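Local coordinates for solute binding protein MsmE (Bacillus subtilis subsp. subtilis str. 168, PDB 4R6H) that binds melibiose, raffinose and stachyose and serves as the solute-binding component of the ABC transporter that imports these sugars, at residues N77-R82 with N86-L91; Y309-W314 with K324-F329; T172-S177 with E241-I246; S254-L259 with N263-T268. One frame throughout, in Å; residues are numbered along the deposited sequence.

Interaction 1 (N77-R82 with N86-L91); sequences NMMRVR and NDLPDL
N86 is the first residue past helix 75-84 to leave helical geometry, and its positive phi (48°) turns the chain back beside the helical turn that holds R82. The D87 backbone is then held twice by R82, once by its carbonyl oxygen and once by its guanidinium. D87 N-H gives a fairly straight hydrogen bond to R82 O (2.9 Å from D87 N), and D87 O accepts from R82 NH2 (2.9 Å), lying close to the guanidinium plane. The D87 carboxylate adds only a long charge contact, OD2 to R82 NH2 at 4.0 Å, with no N-H aimed at it. This is how a Schellman motif ends a helix: the bond from D87 N to R82 O spans the reversal at N86, and here the arginine that supplies the acceptor also clasps the loop with its side chain. At L88, CD1 rests against R82 O (3.7 Å), and CD2 meets M79 CE more loosely at 4.4 Å. P89 comes next, its CG over one face of the guanidinium and its CD 3.8 Å from R82 CD. The R82 chain reaches this place because it runs extended from CG to NE, where Y38 OH takes a further hydrogen bond. Without the guanidinium, as with a leucine here, D87 O would probably lose its side-chain donor and P89 its cover on that side. M79, bent at chi2 and chi3, sets SD 3.8 Å from P89 CD.

Interaction 2 (Y309-W314 with K324-F329); sequences YTLAAW and KDFIAF
I327 reaches from helix 320-331 to L311 on strand 310-313 in a classic helix-on-sheet packing. The strand is the middle one of a three-stranded antiparallel sheet, and after a short connection the chain returns as the helix over one face of it. The two short axes run nearly antiparallel (156°) and approach to 9.2 Å, a separation bridged by apolar side chains, with no hydrogen bond between the two segments. I327 and L311 carry most of the bridge. From I327 CB, the CG2 branch stands anti to the backbone N, while CG1 lies anti to the carbonyl carbon (chi1 -71°) and heads for the strand. CG1 meets L311 CB at 4.0 Å. One bond further, the CD1 methyl lies 3.8 Å from L311 O and, more loosely, 4.5 Å from A313 CB. L91 of the neighbouring strand and F50 of helix 44-60 add to the apolar layer. F326, one residue before I327, receives the far end of the leucine: the two side chains cross at about a right angle, and L311 CD1 lies near the plane of the ring, at its edge, 4.2 Å from F326 CE1.

Interaction 3 (T172-S177 with E241-I246); sequences TIKEKS and EKLINI
The E241 carbonyl is approached by K174 from above its plane: NZ stands 36° out of that plane, at a C=O...N angle of 138°, instead of along a lone pair. The hydrogen bond is nonetheless short, 2.6 Å from K174 NZ to E241 O. It ties helix 163-177 to the loop that follows helix 229-240, whose chain closes in a Schellman motif with K242 as the positive-phi residue. A lysine set against the carboxyl end of a helix lies near the negative end of the helix dipole, which is likely to suit its charge. Torsions bring the ammonium group there: CG is anti to the backbone N, the chain runs straight to CD, and a turn at chi3 (90°) bends CE and NZ over the oxygen. The bend also lays CD beside the loop, 3.6 Å from K242 O and 4.1 Å from K242 CB. Were the chain cut back to a serine, E241 O would probably be left without this donor and the loop at K242 without its aliphatic neighbour. The carboxylate of E241 takes no direct part, its OE1 being 6.1 Å from K174 NZ, so the attraction acts at most over distance; E241 packs instead against R171, about one turn before K174 on helix 163-177. L243, buried and also touching L170 and R171, completes the contact, its CD2 methyl 4.2 Å from K174 CD.

Interaction 4 (S254-L259 with N263-T268); sequences SQLIEL and NKIAFT
Helix 256-261 ends in a Schellman motif, in which N263 takes positive phi (58°) and K264 N returns to L259 O with a 3.1 Å hydrogen bond. The reversal leads towards strand 265-269, which bends at A266, and brings I265 and T268 over the helix. K264 sets its CB 3.4 Å from L259 O, and its extended chain crosses L259 at about a right angle, CD against CD2 at 3.9 Å, before NZ goes on to Q262 OE1. I265 points inward. Its CG1 is anti to the carbonyl carbon (chi1 -69°), which drives CD1 between two leucines a turn apart, 3.6 Å from L259 CB and 3.8 Å from L256 CD1. The same L256 methyl also touches T268 CG2 at 4.2 Å. T268 divides its two branches: the methyl faces the helix while OG1 bonds to W185 O on strand 182-185, and W185 itself packs on L256, L259 and I265. Beyond the one backbone bond the two segments are held by methyl and methylene groups, so hydrophobic burial probably carries most of the adhesion, while the Schellman bond probably sets where the chain leaves the helix.

Overall arrangement
The four contacts fall into two pairs on opposite sides of the chain's centre, in line with the two-lobed build of solute-binding proteins. Interactions 1 and 2 have centres about 15 Å apart and touch: D90 O probably accepts a hydrogen bond from W314 N at 3.0 Å, tying the loop to the strand. Interactions 3 and 4, with centres about 14 Å apart, meet through I173 CD1, 3.5 Å from A266 CB. Between the pairs, centres lie about 38 to 48 Å apart. In this family the ligand binds in the cleft between the lobes; this structure is an open conformation, and the four contacts are packing, probably each within one lobe.

Interaction 1 (N77-R82 with N86-L91)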
loop_
_atom_site.group_PDB
_atom_site.type_symbol
_atom_site.label_atom_id
_atom_site.label_comp_id
_atom_site.label_asym_id
_atom_site.label_seq_id
_atom_site.Cartn_x
_atom_site.Cartn_y
_atom_site.Cartn_z
ATOM N N ASN A 77 13.250 4.660 12.448
ATOM C CA ASN A 77 14.423 4.892 13.282
ATOM C C ASN A 77 14.205 4.494 14.746
ATOM O O ASN A 77 15.030 3.839 15.373
ATOM C CB ASN A 77 14.832 6.370 13.189
ATOM C CG ASN A 77 15.489 6.732 11.849
ATOM O OD1 ASN A 77 16.198 5.930 11.260
ATOM N ND2 ASN A 77 15.247 7.966 11.375
ATOM N N MET A 78 13.058 4.858 15.296
ATOM C CA MET A 78 12.749 4.496 16.681
ATOM C C MET A 78 12.613 2.989 16.855
ATOM O O MET A 78 13.113 2.425 17.810
ATOM C CB MET A 78 11.483 5.213 17.142
ATOM C CG MET A 78 11.704 6.701 17.316
ATOM S SD MET A 78 10.188 7.544 17.757
ATOM C CE MET A 78 10.770 9.213 18.059
ATOM N N MET A 79 11.958 2.311 15.914
ATOM C CA MET A 79 11.823 0.863 16.042
ATOM C C MET A 79 13.126 0.137 15.855
ATOM O O MET A 79 13.356 -0.893 16.484
ATOM C CB MET A 79 10.714 0.315 15.114
ATOM C CG MET A 79 9.312 0.706 15.573
ATOM S SD MET A 79 8.844 0.020 17.180
ATOM C CE MET A 79 8.978 -1.732 16.825
ATOM N N ARG A 80 13.992 0.687 15.004
ATOM C CA ARG A 80 15.307 0.106 14.802
ATOM C C ARG A 80 16.092 0.122 16.112
ATOM O O ARG A 80 16.709 -0.875 16.486
ATOM C CB ARG A 80 16.063 0.842 13.693
ATOM C CG ARG A 80 17.529 0.426 13.554
ATOM C CD ARG A 80 18.250 1.218 12.468
ATOM N NE ARG A 80 18.026 2.662 12.526
ATOM C CZ ARG A 80 18.617 3.555 13.328
ATOM N NH1 ARG A 80 19.579 3.230 14.187
ATOM N NH2 ARG A 80 18.249 4.831 13.223
ATOM N N VAL A 81 16.047 1.259 16.798
ATOM C CA VAL A 81 16.776 1.430 18.056
ATOM C C VAL A 81 16.122 0.533 19.103
ATOM O O VAL A 81 16.818 -0.152 19.828
ATOM C CB VAL A 81 16.741 2.905 18.510
ATOM C CG1 VAL A 81 17.213 3.020 19.942
ATOM C CG2 VAL A 81 17.564 3.766 17.560
ATOM N N ARG A 82 14.781 0.499 19.159
ATOM C CA ARG A 82 14.113 -0.357 20.146
ATOM C C ARG A 82 14.397 -1.846 19.929
ATOM O O ARG A 82 14.561 -2.583 20.906
ATOM C CB ARG A 82 12.617 -0.129 20.144
ATOM C CG ARG A 82 12.235 1.192 20.786
ATOM C CD ARG A 82 10.715 1.295 20.843
ATOM N NE ARG A 82 10.135 2.347 21.663
ATOM C CZ ARG A 82 9.798 2.211 22.951
ATOM N NH1 ARG A 82 9.209 3.218 23.575
ATOM N NH2 ARG A 82 10.084 1.109 23.624
ATOM N N ASN A 86 16.449 -4.535 22.434
ATOM C CA ASN A 86 15.481 -5.528 22.912
ATOM C C ASN A 86 14.484 -4.893 23.888
ATOM O O ASN A 86 14.272 -5.375 24.999
ATOM C CB ASN A 86 16.219 -6.744 23.490
ATOM C CG ASN A 86 16.148 -7.924 22.560
ATOM O OD1 ASN A 86 17.150 -8.331 21.974
ATOM N ND2 ASN A 86 14.934 -8.448 22.369
ATOM N N ASP A 87 13.894 -3.782 23.446
ATOM C CA ASP A 87 13.057 -2.913 24.249
ATOM C C ASP A 87 11.931 -2.371 23.377
ATOM O O ASP A 87 11.782 -1.163 23.162
ATOM C CB ASP A 87 13.871 -1.748 24.866
ATOM C CG ASP A 87 13.048 -0.884 25.798
ATOM O OD1 ASP A 87 12.161 -1.448 26.488
ATOM O OD2 ASP A 87 13.282 0.355 25.832
ATOM N N LEU A 88 11.100 -3.304 22.937
ATOM C CA LEU A 88 10.022 -2.996 22.035
ATOM C C LEU A 88 8.806 -2.481 22.770
ATOM O O LEU A 88 8.611 -2.757 23.926
ATOM C CB LEU A 88 9.649 -4.201 21.188
ATOM C CG LEU A 88 10.597 -4.531 20.025
ATOM C CD1 LEU A 88 11.898 -5.171 20.526
ATOM C CD2 LEU A 88 9.911 -5.415 19.014
ATOM N N PRO A 89 7.963 -1.730 22.061
ATOM C CA PRO A 89 6.665 -1.471 22.616
ATOM C C PRO A 89 5.916 -2.782 22.796
ATOM O O PRO A 89 6.222 -3.784 22.144
ATOM C CB PRO A 89 5.983 -0.640 21.514
ATOM C CG PRO A 89 7.058 -0.268 20.550
ATOM C CD PRO A 89 8.016 -1.378 20.633
ATOM N N ASP A 90 4.889 -2.760 23.636
ATOM C CA ASP A 90 4.088 -3.980 23.861
ATOM C C ASP A 90 3.378 -4.416 22.570
ATOM O O ASP A 90 3.317 -5.582 22.236
ATOM C CB ASP A 90 3.085 -3.776 24.980
ATOM C CG ASP A 90 3.755 -3.350 26.299
ATOM O OD1 ASP A 90 4.745 -4.015 26.694
ATOM O OD2 ASP A 90 3.314 -2.322 26.865
ATOM N N LEU A 91 2.889 -3.417 21.865
ATOM C CA LEU A 91 2.223 -3.630 20.573
ATOM C C LEU A 91 2.821 -2.650 19.574
ATOM O O LEU A 91 3.044 -1.474 19.908
ATOM C CB LEU A 91 0.736 -3.365 20.700
ATOM C CG LEU A 91 -0.093 -4.397 21.460
ATOM C CD1 LEU A 91 -1.430 -3.821 21.929
ATOM C CD2 LEU A 91 -0.315 -5.639 20.623
#

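Interaction 2 (Y309-W314 with K324-F329)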
loop_
_atom_site.group_PDB
_atom_site.type_symbol
_atom_site.label_atom_id
_atom_site.label_comp_id
_atom_site.label_asym_id
_atom_site.label_seq_id
_atom_site.Cartn_x
_atom_site.Cartn_y
_atom_site.Cartn_z
ATOM N N TYR A 309 -2.015 -1.475 8.200
ATOM C CA TYR A 309 -1.753 -1.270 9.629
ATOM C C TYR A 309 -1.972 -2.567 10.354
ATOM O O TYR A 309 -2.995 -3.217 10.195
ATOM C CB TYR A 309 -2.676 -0.195 10.206
ATOM C CG TYR A 309 -2.627 1.115 9.500
ATOM C CD1 TYR A 309 -1.434 1.742 9.225
ATOM C CD2 TYR A 309 -3.795 1.713 9.092
ATOM C CE1 TYR A 309 -1.420 2.988 8.608
ATOM C CE2 TYR A 309 -3.789 2.928 8.466
ATOM C CZ TYR A 309 -2.590 3.541 8.208
ATOM O OH TYR A 309 -2.509 4.776 7.571
ATOM N N THR A 310 -1.025 -2.923 11.237
ATOM C CA THR A 310 -1.177 -4.110 12.050
ATOM C C THR A 310 -0.896 -3.839 13.520
ATOM O O THR A 310 -0.365 -2.783 13.865
ATOM C CB THR A 310 -0.247 -5.265 11.622
ATOM O OG1 THR A 310 1.105 -4.924 11.967
ATOM C CG2 THR A 310 -0.330 -5.553 10.120
ATOM N N LEU A 311 -1.322 -4.775 14.344
ATOM C CA LEU A 311 -0.959 -4.847 15.759
ATOM C C LEU A 311 -0.243 -6.176 15.907
ATOM O O LEU A 311 -0.865 -7.239 15.826
ATOM C CB LEU A 311 -2.197 -4.806 16.687
ATOM C CG LEU A 311 -2.798 -3.417 16.813
ATOM C CD1 LEU A 311 -4.223 -3.446 17.352
ATOM C CD2 LEU A 311 -1.936 -2.506 17.716
ATOM N N ALA A 312 1.062 -6.106 16.160
ATOM C CA ALA A 312 1.900 -7.227 16.517
ATOM C C ALA A 312 2.283 -7.061 17.980
ATOM O O ALA A 312 2.480 -5.936 18.453
ATOM C CB ALA A 312 3.151 -7.241 15.658
ATOM N N ALA A 313 2.323 -8.159 18.721
ATOM C CA ALA A 313 2.706 -8.123 20.142
ATOM C C ALA A 313 4.154 -8.520 20.240
ATOM O O ALA A 313 4.634 -9.442 19.572
ATOM C CB ALA A 313 1.833 -9.066 20.969
ATOM N N TRP A 314 4.872 -7.848 21.116
ATOM C CA TRP A 314 6.251 -8.257 21.372
ATOM C C TRP A 314 6.249 -9.540 22.218
ATOM O O TRP A 314 5.662 -9.553 23.293
ATOM C CB TRP A 314 6.952 -7.165 22.134
ATOM C CG TRP A 314 8.393 -7.460 22.455
ATOM C CD1 TRP A 314 9.250 -8.269 21.770
ATOM C CD2 TRP A 314 9.135 -6.892 23.537
ATOM N NE1 TRP A 314 10.505 -8.247 22.373
ATOM C CE2 TRP A 314 10.457 -7.398 23.442
ATOM C CE3 TRP A 314 8.822 -6.004 24.550
ATOM C CZ2 TRP A 314 11.461 -7.062 24.379
ATOM C CZ3 TRP A 314 9.854 -5.632 25.487
ATOM C CH2 TRP A 314 11.130 -6.169 25.369
ATOM N N LYS A 324 -2.365 -9.009 24.064
ATOM C CA LYS A 324 -3.331 -9.907 23.420
ATOM C C LYS A 324 -4.772 -9.538 23.732
ATOM O O LYS A 324 -5.637 -9.601 22.819
ATOM C CB LYS A 324 -3.058 -11.364 23.772
ATOM C CG LYS A 324 -1.786 -11.883 23.150
ATOM C CD LYS A 324 -1.583 -13.362 23.463
ATOM C CE LYS A 324 -0.323 -13.880 22.823
ATOM N NZ LYS A 324 -0.066 -15.305 23.218
ATOM N N ASP A 325 -5.063 -9.126 24.979
ATOM C CA ASP A 325 -6.415 -8.696 25.324
ATOM C C ASP A 325 -6.804 -7.486 24.442
ATOM O O ASP A 325 -7.954 -7.376 23.987
ATOM C CB ASP A 325 -6.545 -8.257 26.794
ATOM C CG ASP A 325 -6.502 -9.403 27.792
ATOM O OD1 ASP A 325 -6.730 -10.571 27.450
ATOM O OD2 ASP A 325 -6.211 -9.062 28.964
ATOM N N PHE A 326 -5.833 -6.598 24.181
ATOM C CA PHE A 326 -6.120 -5.409 23.392
ATOM C C PHE A 326 -6.399 -5.813 21.911
ATOM O O PHE A 326 -7.308 -5.266 21.260
ATOM C CB PHE A 326 -4.957 -4.402 23.477
ATOM C CG PHE A 326 -5.276 -3.075 22.853
ATOM C CD1 PHE A 326 -5.037 -2.831 21.510
ATOM C CD2 PHE A 326 -5.847 -2.086 23.590
ATOM C CE1 PHE A 326 -5.371 -1.630 20.956
ATOM C CE2 PHE A 326 -6.183 -0.875 23.032
ATOM C CZ PHE A 326 -5.963 -0.646 21.704
ATOM N N ILE A 327 -5.583 -6.725 21.375
ATOM C CA ILE A 327 -5.812 -7.215 20.017
ATOM C C ILE A 327 -7.227 -7.833 19.926
ATOM O O ILE A 327 -7.986 -7.558 18.979
ATOM C CB ILE A 327 -4.726 -8.216 19.602
ATOM C CG1 ILE A 327 -3.387 -7.501 19.383
ATOM C CG2 ILE A 327 -5.159 -8.953 18.347
ATOM C CD1 ILE A 327 -2.213 -8.430 19.156
ATOM N N ALA A 328 -7.571 -8.697 20.892
ATOM C CA ALA A 328 -8.898 -9.326 20.880
ATOM C C ALA A 328 -10.019 -8.293 20.924
ATOM O O ALA A 328 -11.051 -8.460 20.269
ATOM C CB ALA A 328 -9.039 -10.336 22.012
ATOM N N PHE A 329 -9.817 -7.228 21.697
ATOM C CA PHE A 329 -10.761 -6.148 21.788
ATOM C C PHE A 329 -10.901 -5.481 20.407
ATOM O O PHE A 329 -12.007 -5.204 19.957
ATOM C CB PHE A 329 -10.315 -5.144 22.865
ATOM C CG PHE A 329 -11.152 -3.917 22.933
ATOM C CD1 PHE A 329 -10.822 -2.821 22.171
ATOM C CD2 PHE A 329 -12.238 -3.820 23.802
ATOM C CE1 PHE A 329 -11.594 -1.663 22.191
ATOM C CE2 PHE A 329 -13.000 -2.665 23.852
ATOM C CZ PHE A 329 -12.660 -1.575 23.056
#

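Interaction 3 (T172-S177 with E241-I246)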
loop_
_atom_site.group_PDB
_atom_site.type_symbol
_atom_site.label_atom_id
_atom_site.label_comp_id
_atom_site.label_asym_id
_atom_site.label_seq_id
_atom_site.Cartn_x
_atom_site.Cartn_y
_atom_site.Cartn_z
ATOM N N THR A 172 -6.845 6.516 -26.586
ATOM C CA THR A 172 -8.240 6.860 -26.940
ATOM C C THR A 172 -8.698 8.146 -26.285
ATOM O O THR A 172 -9.331 9.020 -26.889
ATOM C CB THR A 172 -9.198 5.724 -26.535
ATOM O OG1 THR A 172 -8.878 4.557 -27.293
ATOM C CG2 THR A 172 -10.671 6.140 -26.756
ATOM N N ILE A 173 -8.402 8.284 -24.999
ATOM C CA ILE A 173 -8.783 9.483 -24.282
ATOM C C ILE A 173 -8.109 10.718 -24.880
ATOM O O ILE A 173 -8.741 11.778 -25.038
ATOM C CB ILE A 173 -8.440 9.296 -22.767
ATOM C CG1 ILE A 173 -9.358 8.243 -22.145
ATOM C CG2 ILE A 173 -8.539 10.577 -21.987
ATOM C CD1 ILE A 173 -8.740 7.489 -20.972
ATOM N N LYS A 174 -6.821 10.615 -25.221
ATOM C CA LYS A 174 -6.126 11.719 -25.788
ATOM C C LYS A 174 -6.786 12.111 -27.119
ATOM O O LYS A 174 -7.026 13.297 -27.338
ATOM C CB LYS A 174 -4.630 11.420 -25.961
ATOM C CG LYS A 174 -3.919 12.581 -26.650
ATOM C CD LYS A 174 -2.431 12.362 -26.837
ATOM C CE LYS A 174 -2.091 11.685 -28.147
ATOM N NZ LYS A 174 -0.620 11.737 -28.492
ATOM N N GLU A 175 -7.050 11.116 -27.961
ATOM C CA GLU A 175 -7.633 11.328 -29.336
ATOM C C GLU A 175 -9.027 11.975 -29.200
ATOM O O GLU A 175 -9.318 13.070 -29.731
ATOM C CB GLU A 175 -7.691 9.978 -30.073
ATOM C CG GLU A 175 -6.367 9.536 -30.711
ATOM C CD GLU A 175 -6.082 8.011 -30.848
ATOM O OE1 GLU A 175 -6.967 7.118 -30.700
ATOM O OE2 GLU A 175 -4.894 7.685 -31.137
ATOM N N LYS A 176 -9.876 11.342 -28.411
ATOM C CA LYS A 176 -11.292 11.743 -28.359
ATOM C C LYS A 176 -11.521 13.009 -27.540
ATOM O O LYS A 176 -12.466 13.757 -27.822
ATOM C CB LYS A 176 -12.179 10.581 -27.886
ATOM C CG LYS A 176 -12.106 9.318 -28.730
ATOM C CD LYS A 176 -13.200 9.188 -29.778
ATOM C CE LYS A 176 -13.345 7.740 -30.231
ATOM N NZ LYS A 176 -13.683 6.814 -29.105
ATOM N N SER A 177 -10.686 13.296 -26.536
ATOM C CA SER A 177 -10.862 14.480 -25.733
ATOM C C SER A 177 -10.171 15.693 -26.358
ATOM O O SER A 177 -10.304 16.793 -25.854
ATOM C CB SER A 177 -10.343 14.284 -24.304
ATOM O OG SER A 177 -8.938 14.412 -24.237
ATOM N N GLU A 241 4.179 10.491 -25.820
ATOM C CA GLU A 241 2.891 10.427 -26.515
ATOM C C GLU A 241 1.805 11.266 -25.876
ATOM O O GLU A 241 0.646 11.208 -26.310
ATOM C CB GLU A 241 2.448 9.008 -26.591
ATOM C CG GLU A 241 3.423 8.142 -27.388
ATOM C CD GLU A 241 3.137 6.678 -27.316
ATOM O OE1 GLU A 241 1.949 6.311 -27.162
ATOM O OE2 GLU A 241 4.073 5.845 -27.390
ATOM N N LYS A 242 2.181 12.046 -24.884
ATOM C CA LYS A 242 1.301 12.972 -24.173
ATOM C C LYS A 242 0.141 12.232 -23.530
ATOM O O LYS A 242 -1.003 12.713 -23.538
ATOM C CB LYS A 242 0.823 14.106 -25.099
ATOM C CG LYS A 242 1.992 14.893 -25.717
ATOM C CD LYS A 242 2.284 14.412 -27.138
ATOM C CE LYS A 242 3.567 15.003 -27.705
ATOM N NZ LYS A 242 3.553 16.489 -27.719
ATOM N N LEU A 243 0.447 11.066 -22.965
ATOM C CA LEU A 243 -0.595 10.272 -22.249
ATOM C C LEU A 243 -0.573 10.565 -20.758
ATOM O O LEU A 243 -1.490 10.180 -20.043
ATOM C CB LEU A 243 -0.383 8.820 -22.466
ATOM C CG LEU A 243 -0.270 8.417 -23.945
ATOM C CD1 LEU A 243 -0.037 6.930 -24.114
ATOM C CD2 LEU A 243 -1.488 8.905 -24.708
ATOM N N ILE A 244 0.483 11.211 -20.290
ATOM C CA ILE A 244 0.540 11.768 -18.946
ATOM C C ILE A 244 0.454 13.288 -19.028
ATOM O O ILE A 244 0.517 13.883 -20.127
ATOM C CB ILE A 244 1.744 11.218 -18.117
ATOM C CG1 ILE A 244 3.078 11.566 -18.782
ATOM C CG2 ILE A 244 1.612 9.711 -17.909
ATOM C CD1 ILE A 244 4.274 11.396 -17.853
ATOM N N ASN A 245 0.225 13.932 -17.898
ATOM C CA ASN A 245 0.182 15.356 -17.870
ATOM C C ASN A 245 1.521 15.993 -18.281
ATOM O O ASN A 245 2.590 15.578 -17.849
ATOM C CB ASN A 245 -0.284 15.913 -16.518
ATOM C CG ASN A 245 0.308 15.213 -15.298
ATOM O OD1 ASN A 245 0.371 13.989 -15.240
ATOM N ND2 ASN A 245 0.668 15.990 -14.296
ATOM N N ILE A 246 1.401 17.031 -19.096
ATOM C CA ILE A 246 2.555 17.790 -19.589
ATOM C C ILE A 246 3.392 18.374 -18.464
ATOM O O ILE A 246 4.621 18.424 -18.583
ATOM C CB ILE A 246 2.094 18.898 -20.598
ATOM C CG1 ILE A 246 3.291 19.511 -21.348
ATOM C CG2 ILE A 246 1.297 19.983 -19.911
ATOM C CD1 ILE A 246 4.009 18.547 -22.270
#

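Interaction 4 (S254-L259 with N263-T268)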
loop_
_atom_site.group_PDB
_atom_site.type_symbol
_atom_site.label_atom_id
_atom_site.label_comp_id
_atom_site.label_asym_id
_atom_site.label_seq_id
_atom_site.Cartn_x
_atom_site.Cartn_y
_atom_site.Cartn_z
ATOM N N SER A 254 -1.467 18.166 -3.985
ATOM C CA SER A 254 -2.556 19.035 -3.536
ATOM C C SER A 254 -3.499 19.426 -4.666
ATOM O O SER A 254 -4.589 19.882 -4.353
ATOM C CB SER A 254 -2.006 20.313 -2.895
ATOM O OG SER A 254 -1.263 21.016 -3.821
ATOM N N GLN A 255 -3.093 19.249 -5.941
ATOM C CA GLN A 255 -3.910 19.601 -7.085
ATOM C C GLN A 255 -4.893 18.495 -7.511
ATOM O O GLN A 255 -5.840 18.738 -8.274
ATOM C CB GLN A 255 -3.014 19.972 -8.260
ATOM C CG GLN A 255 -2.074 21.160 -7.971
ATOM C CD GLN A 255 -0.853 21.299 -8.904
ATOM O OE1 GLN A 255 -0.441 20.381 -9.589
ATOM N NE2 GLN A 255 -0.271 22.491 -8.904
ATOM N N LEU A 256 -4.675 17.271 -7.034
ATOM C CA LEU A 256 -5.355 16.118 -7.602
ATOM C C LEU A 256 -6.873 16.172 -7.421
ATOM O O LEU A 256 -7.632 15.945 -8.372
ATOM C CB LEU A 256 -4.790 14.823 -6.981
ATOM C CG LEU A 256 -5.576 13.520 -7.319
ATOM C CD1 LEU A 256 -5.634 13.281 -8.817
ATOM C CD2 LEU A 256 -5.001 12.342 -6.562
ATOM N N ILE A 257 -7.328 16.408 -6.195
ATOM C CA ILE A 257 -8.764 16.316 -5.911
ATOM C C ILE A 257 -9.519 17.308 -6.788
ATOM O O ILE A 257 -10.528 16.927 -7.415
ATOM C CB ILE A 257 -9.073 16.560 -4.440
ATOM C CG1 ILE A 257 -8.551 15.396 -3.584
ATOM C CG2 ILE A 257 -10.561 16.749 -4.236
ATOM C CD1 ILE A 257 -8.507 15.684 -2.093
ATOM N N GLU A 258 -9.069 18.558 -6.831
ATOM C CA GLU A 258 -9.764 19.577 -7.634
ATOM C C GLU A 258 -9.768 19.197 -9.127
ATOM O O GLU A 258 -10.817 19.293 -9.794
ATOM C CB GLU A 258 -9.143 20.992 -7.453
ATOM C CG GLU A 258 -9.748 22.065 -8.380
ATOM C CD GLU A 258 -9.386 23.518 -8.046
ATOM O OE1 GLU A 258 -8.737 23.747 -7.006
ATOM O OE2 GLU A 258 -9.756 24.444 -8.832
ATOM N N LEU A 259 -8.665 18.705 -9.661
ATOM C CA LEU A 259 -8.629 18.356 -11.078
ATOM C C LEU A 259 -9.533 17.154 -11.379
ATOM O O LEU A 259 -10.265 17.145 -12.385
ATOM C CB LEU A 259 -7.217 18.052 -11.576
ATOM C CG LEU A 259 -6.305 19.244 -11.660
ATOM C CD1 LEU A 259 -4.883 18.731 -11.907
ATOM C CD2 LEU A 259 -6.721 20.248 -12.735
ATOM N N ASN A 263 -13.446 16.805 -13.845
ATOM C CA ASN A 263 -13.432 15.964 -15.043
ATOM C C ASN A 263 -12.225 16.218 -15.954
ATOM O O ASN A 263 -12.305 16.050 -17.184
ATOM C CB ASN A 263 -14.747 16.120 -15.846
ATOM C CG ASN A 263 -15.928 15.494 -15.143
ATOM O OD1 ASN A 263 -16.033 14.262 -15.021
ATOM N ND2 ASN A 263 -16.831 16.320 -14.677
ATOM N N LYS A 264 -11.078 16.506 -15.334
ATOM C CA LYS A 264 -9.854 16.785 -16.055
ATOM C C LYS A 264 -8.861 15.616 -16.123
ATOM O O LYS A 264 -7.826 15.718 -16.819
ATOM C CB LYS A 264 -9.223 18.072 -15.538
ATOM C CG LYS A 264 -10.042 19.292 -15.967
ATOM C CD LYS A 264 -9.513 20.607 -15.410
ATOM C CE LYS A 264 -10.393 21.782 -15.839
ATOM N NZ LYS A 264 -10.333 22.894 -14.847
ATOM N N ILE A 265 -9.207 14.509 -15.451
ATOM C CA ILE A 265 -8.276 13.380 -15.328
ATOM C C ILE A 265 -9.009 12.081 -15.532
ATOM O O ILE A 265 -10.019 11.839 -14.863
ATOM C CB ILE A 265 -7.614 13.354 -13.925
ATOM C CG1 ILE A 265 -6.633 14.527 -13.729
ATOM C CG2 ILE A 265 -6.849 12.053 -13.698
ATOM C CD1 ILE A 265 -6.188 14.706 -12.294
ATOM N N ALA A 266 -8.535 11.207 -16.414
ATOM C CA ALA A 266 -9.173 9.890 -16.581
ATOM C C ALA A 266 -8.700 8.848 -15.574
ATOM O O ALA A 266 -9.513 8.248 -14.889
ATOM C CB ALA A 266 -9.010 9.373 -18.001
ATOM N N PHE A 267 -7.393 8.630 -15.492
ATOM C CA PHE A 267 -6.781 7.646 -14.588
ATOM C C PHE A 267 -5.707 8.294 -13.726
ATOM O O PHE A 267 -5.019 9.224 -14.140
ATOM C CB PHE A 267 -6.080 6.563 -15.362
ATOM C CG PHE A 267 -6.972 5.650 -16.139
ATOM C CD1 PHE A 267 -7.456 4.476 -15.563
ATOM C CD2 PHE A 267 -7.242 5.891 -17.493
ATOM C CE1 PHE A 267 -8.203 3.585 -16.312
ATOM C CE2 PHE A 267 -8.020 5.012 -18.235
ATOM C CZ PHE A 267 -8.495 3.858 -17.654
ATOM N N THR A 268 -5.504 7.712 -12.549
ATOM C CA THR A 268 -4.343 8.039 -11.711
ATOM C C THR A 268 -4.059 6.846 -10.831
ATOM O O THR A 268 -4.924 6.007 -10.656
ATOM C CB THR A 268 -4.532 9.362 -10.927
ATOM O OG1 THR A 268 -3.276 9.813 -10.436
ATOM C CG2 THR A 268 -5.504 9.212 -9.759
#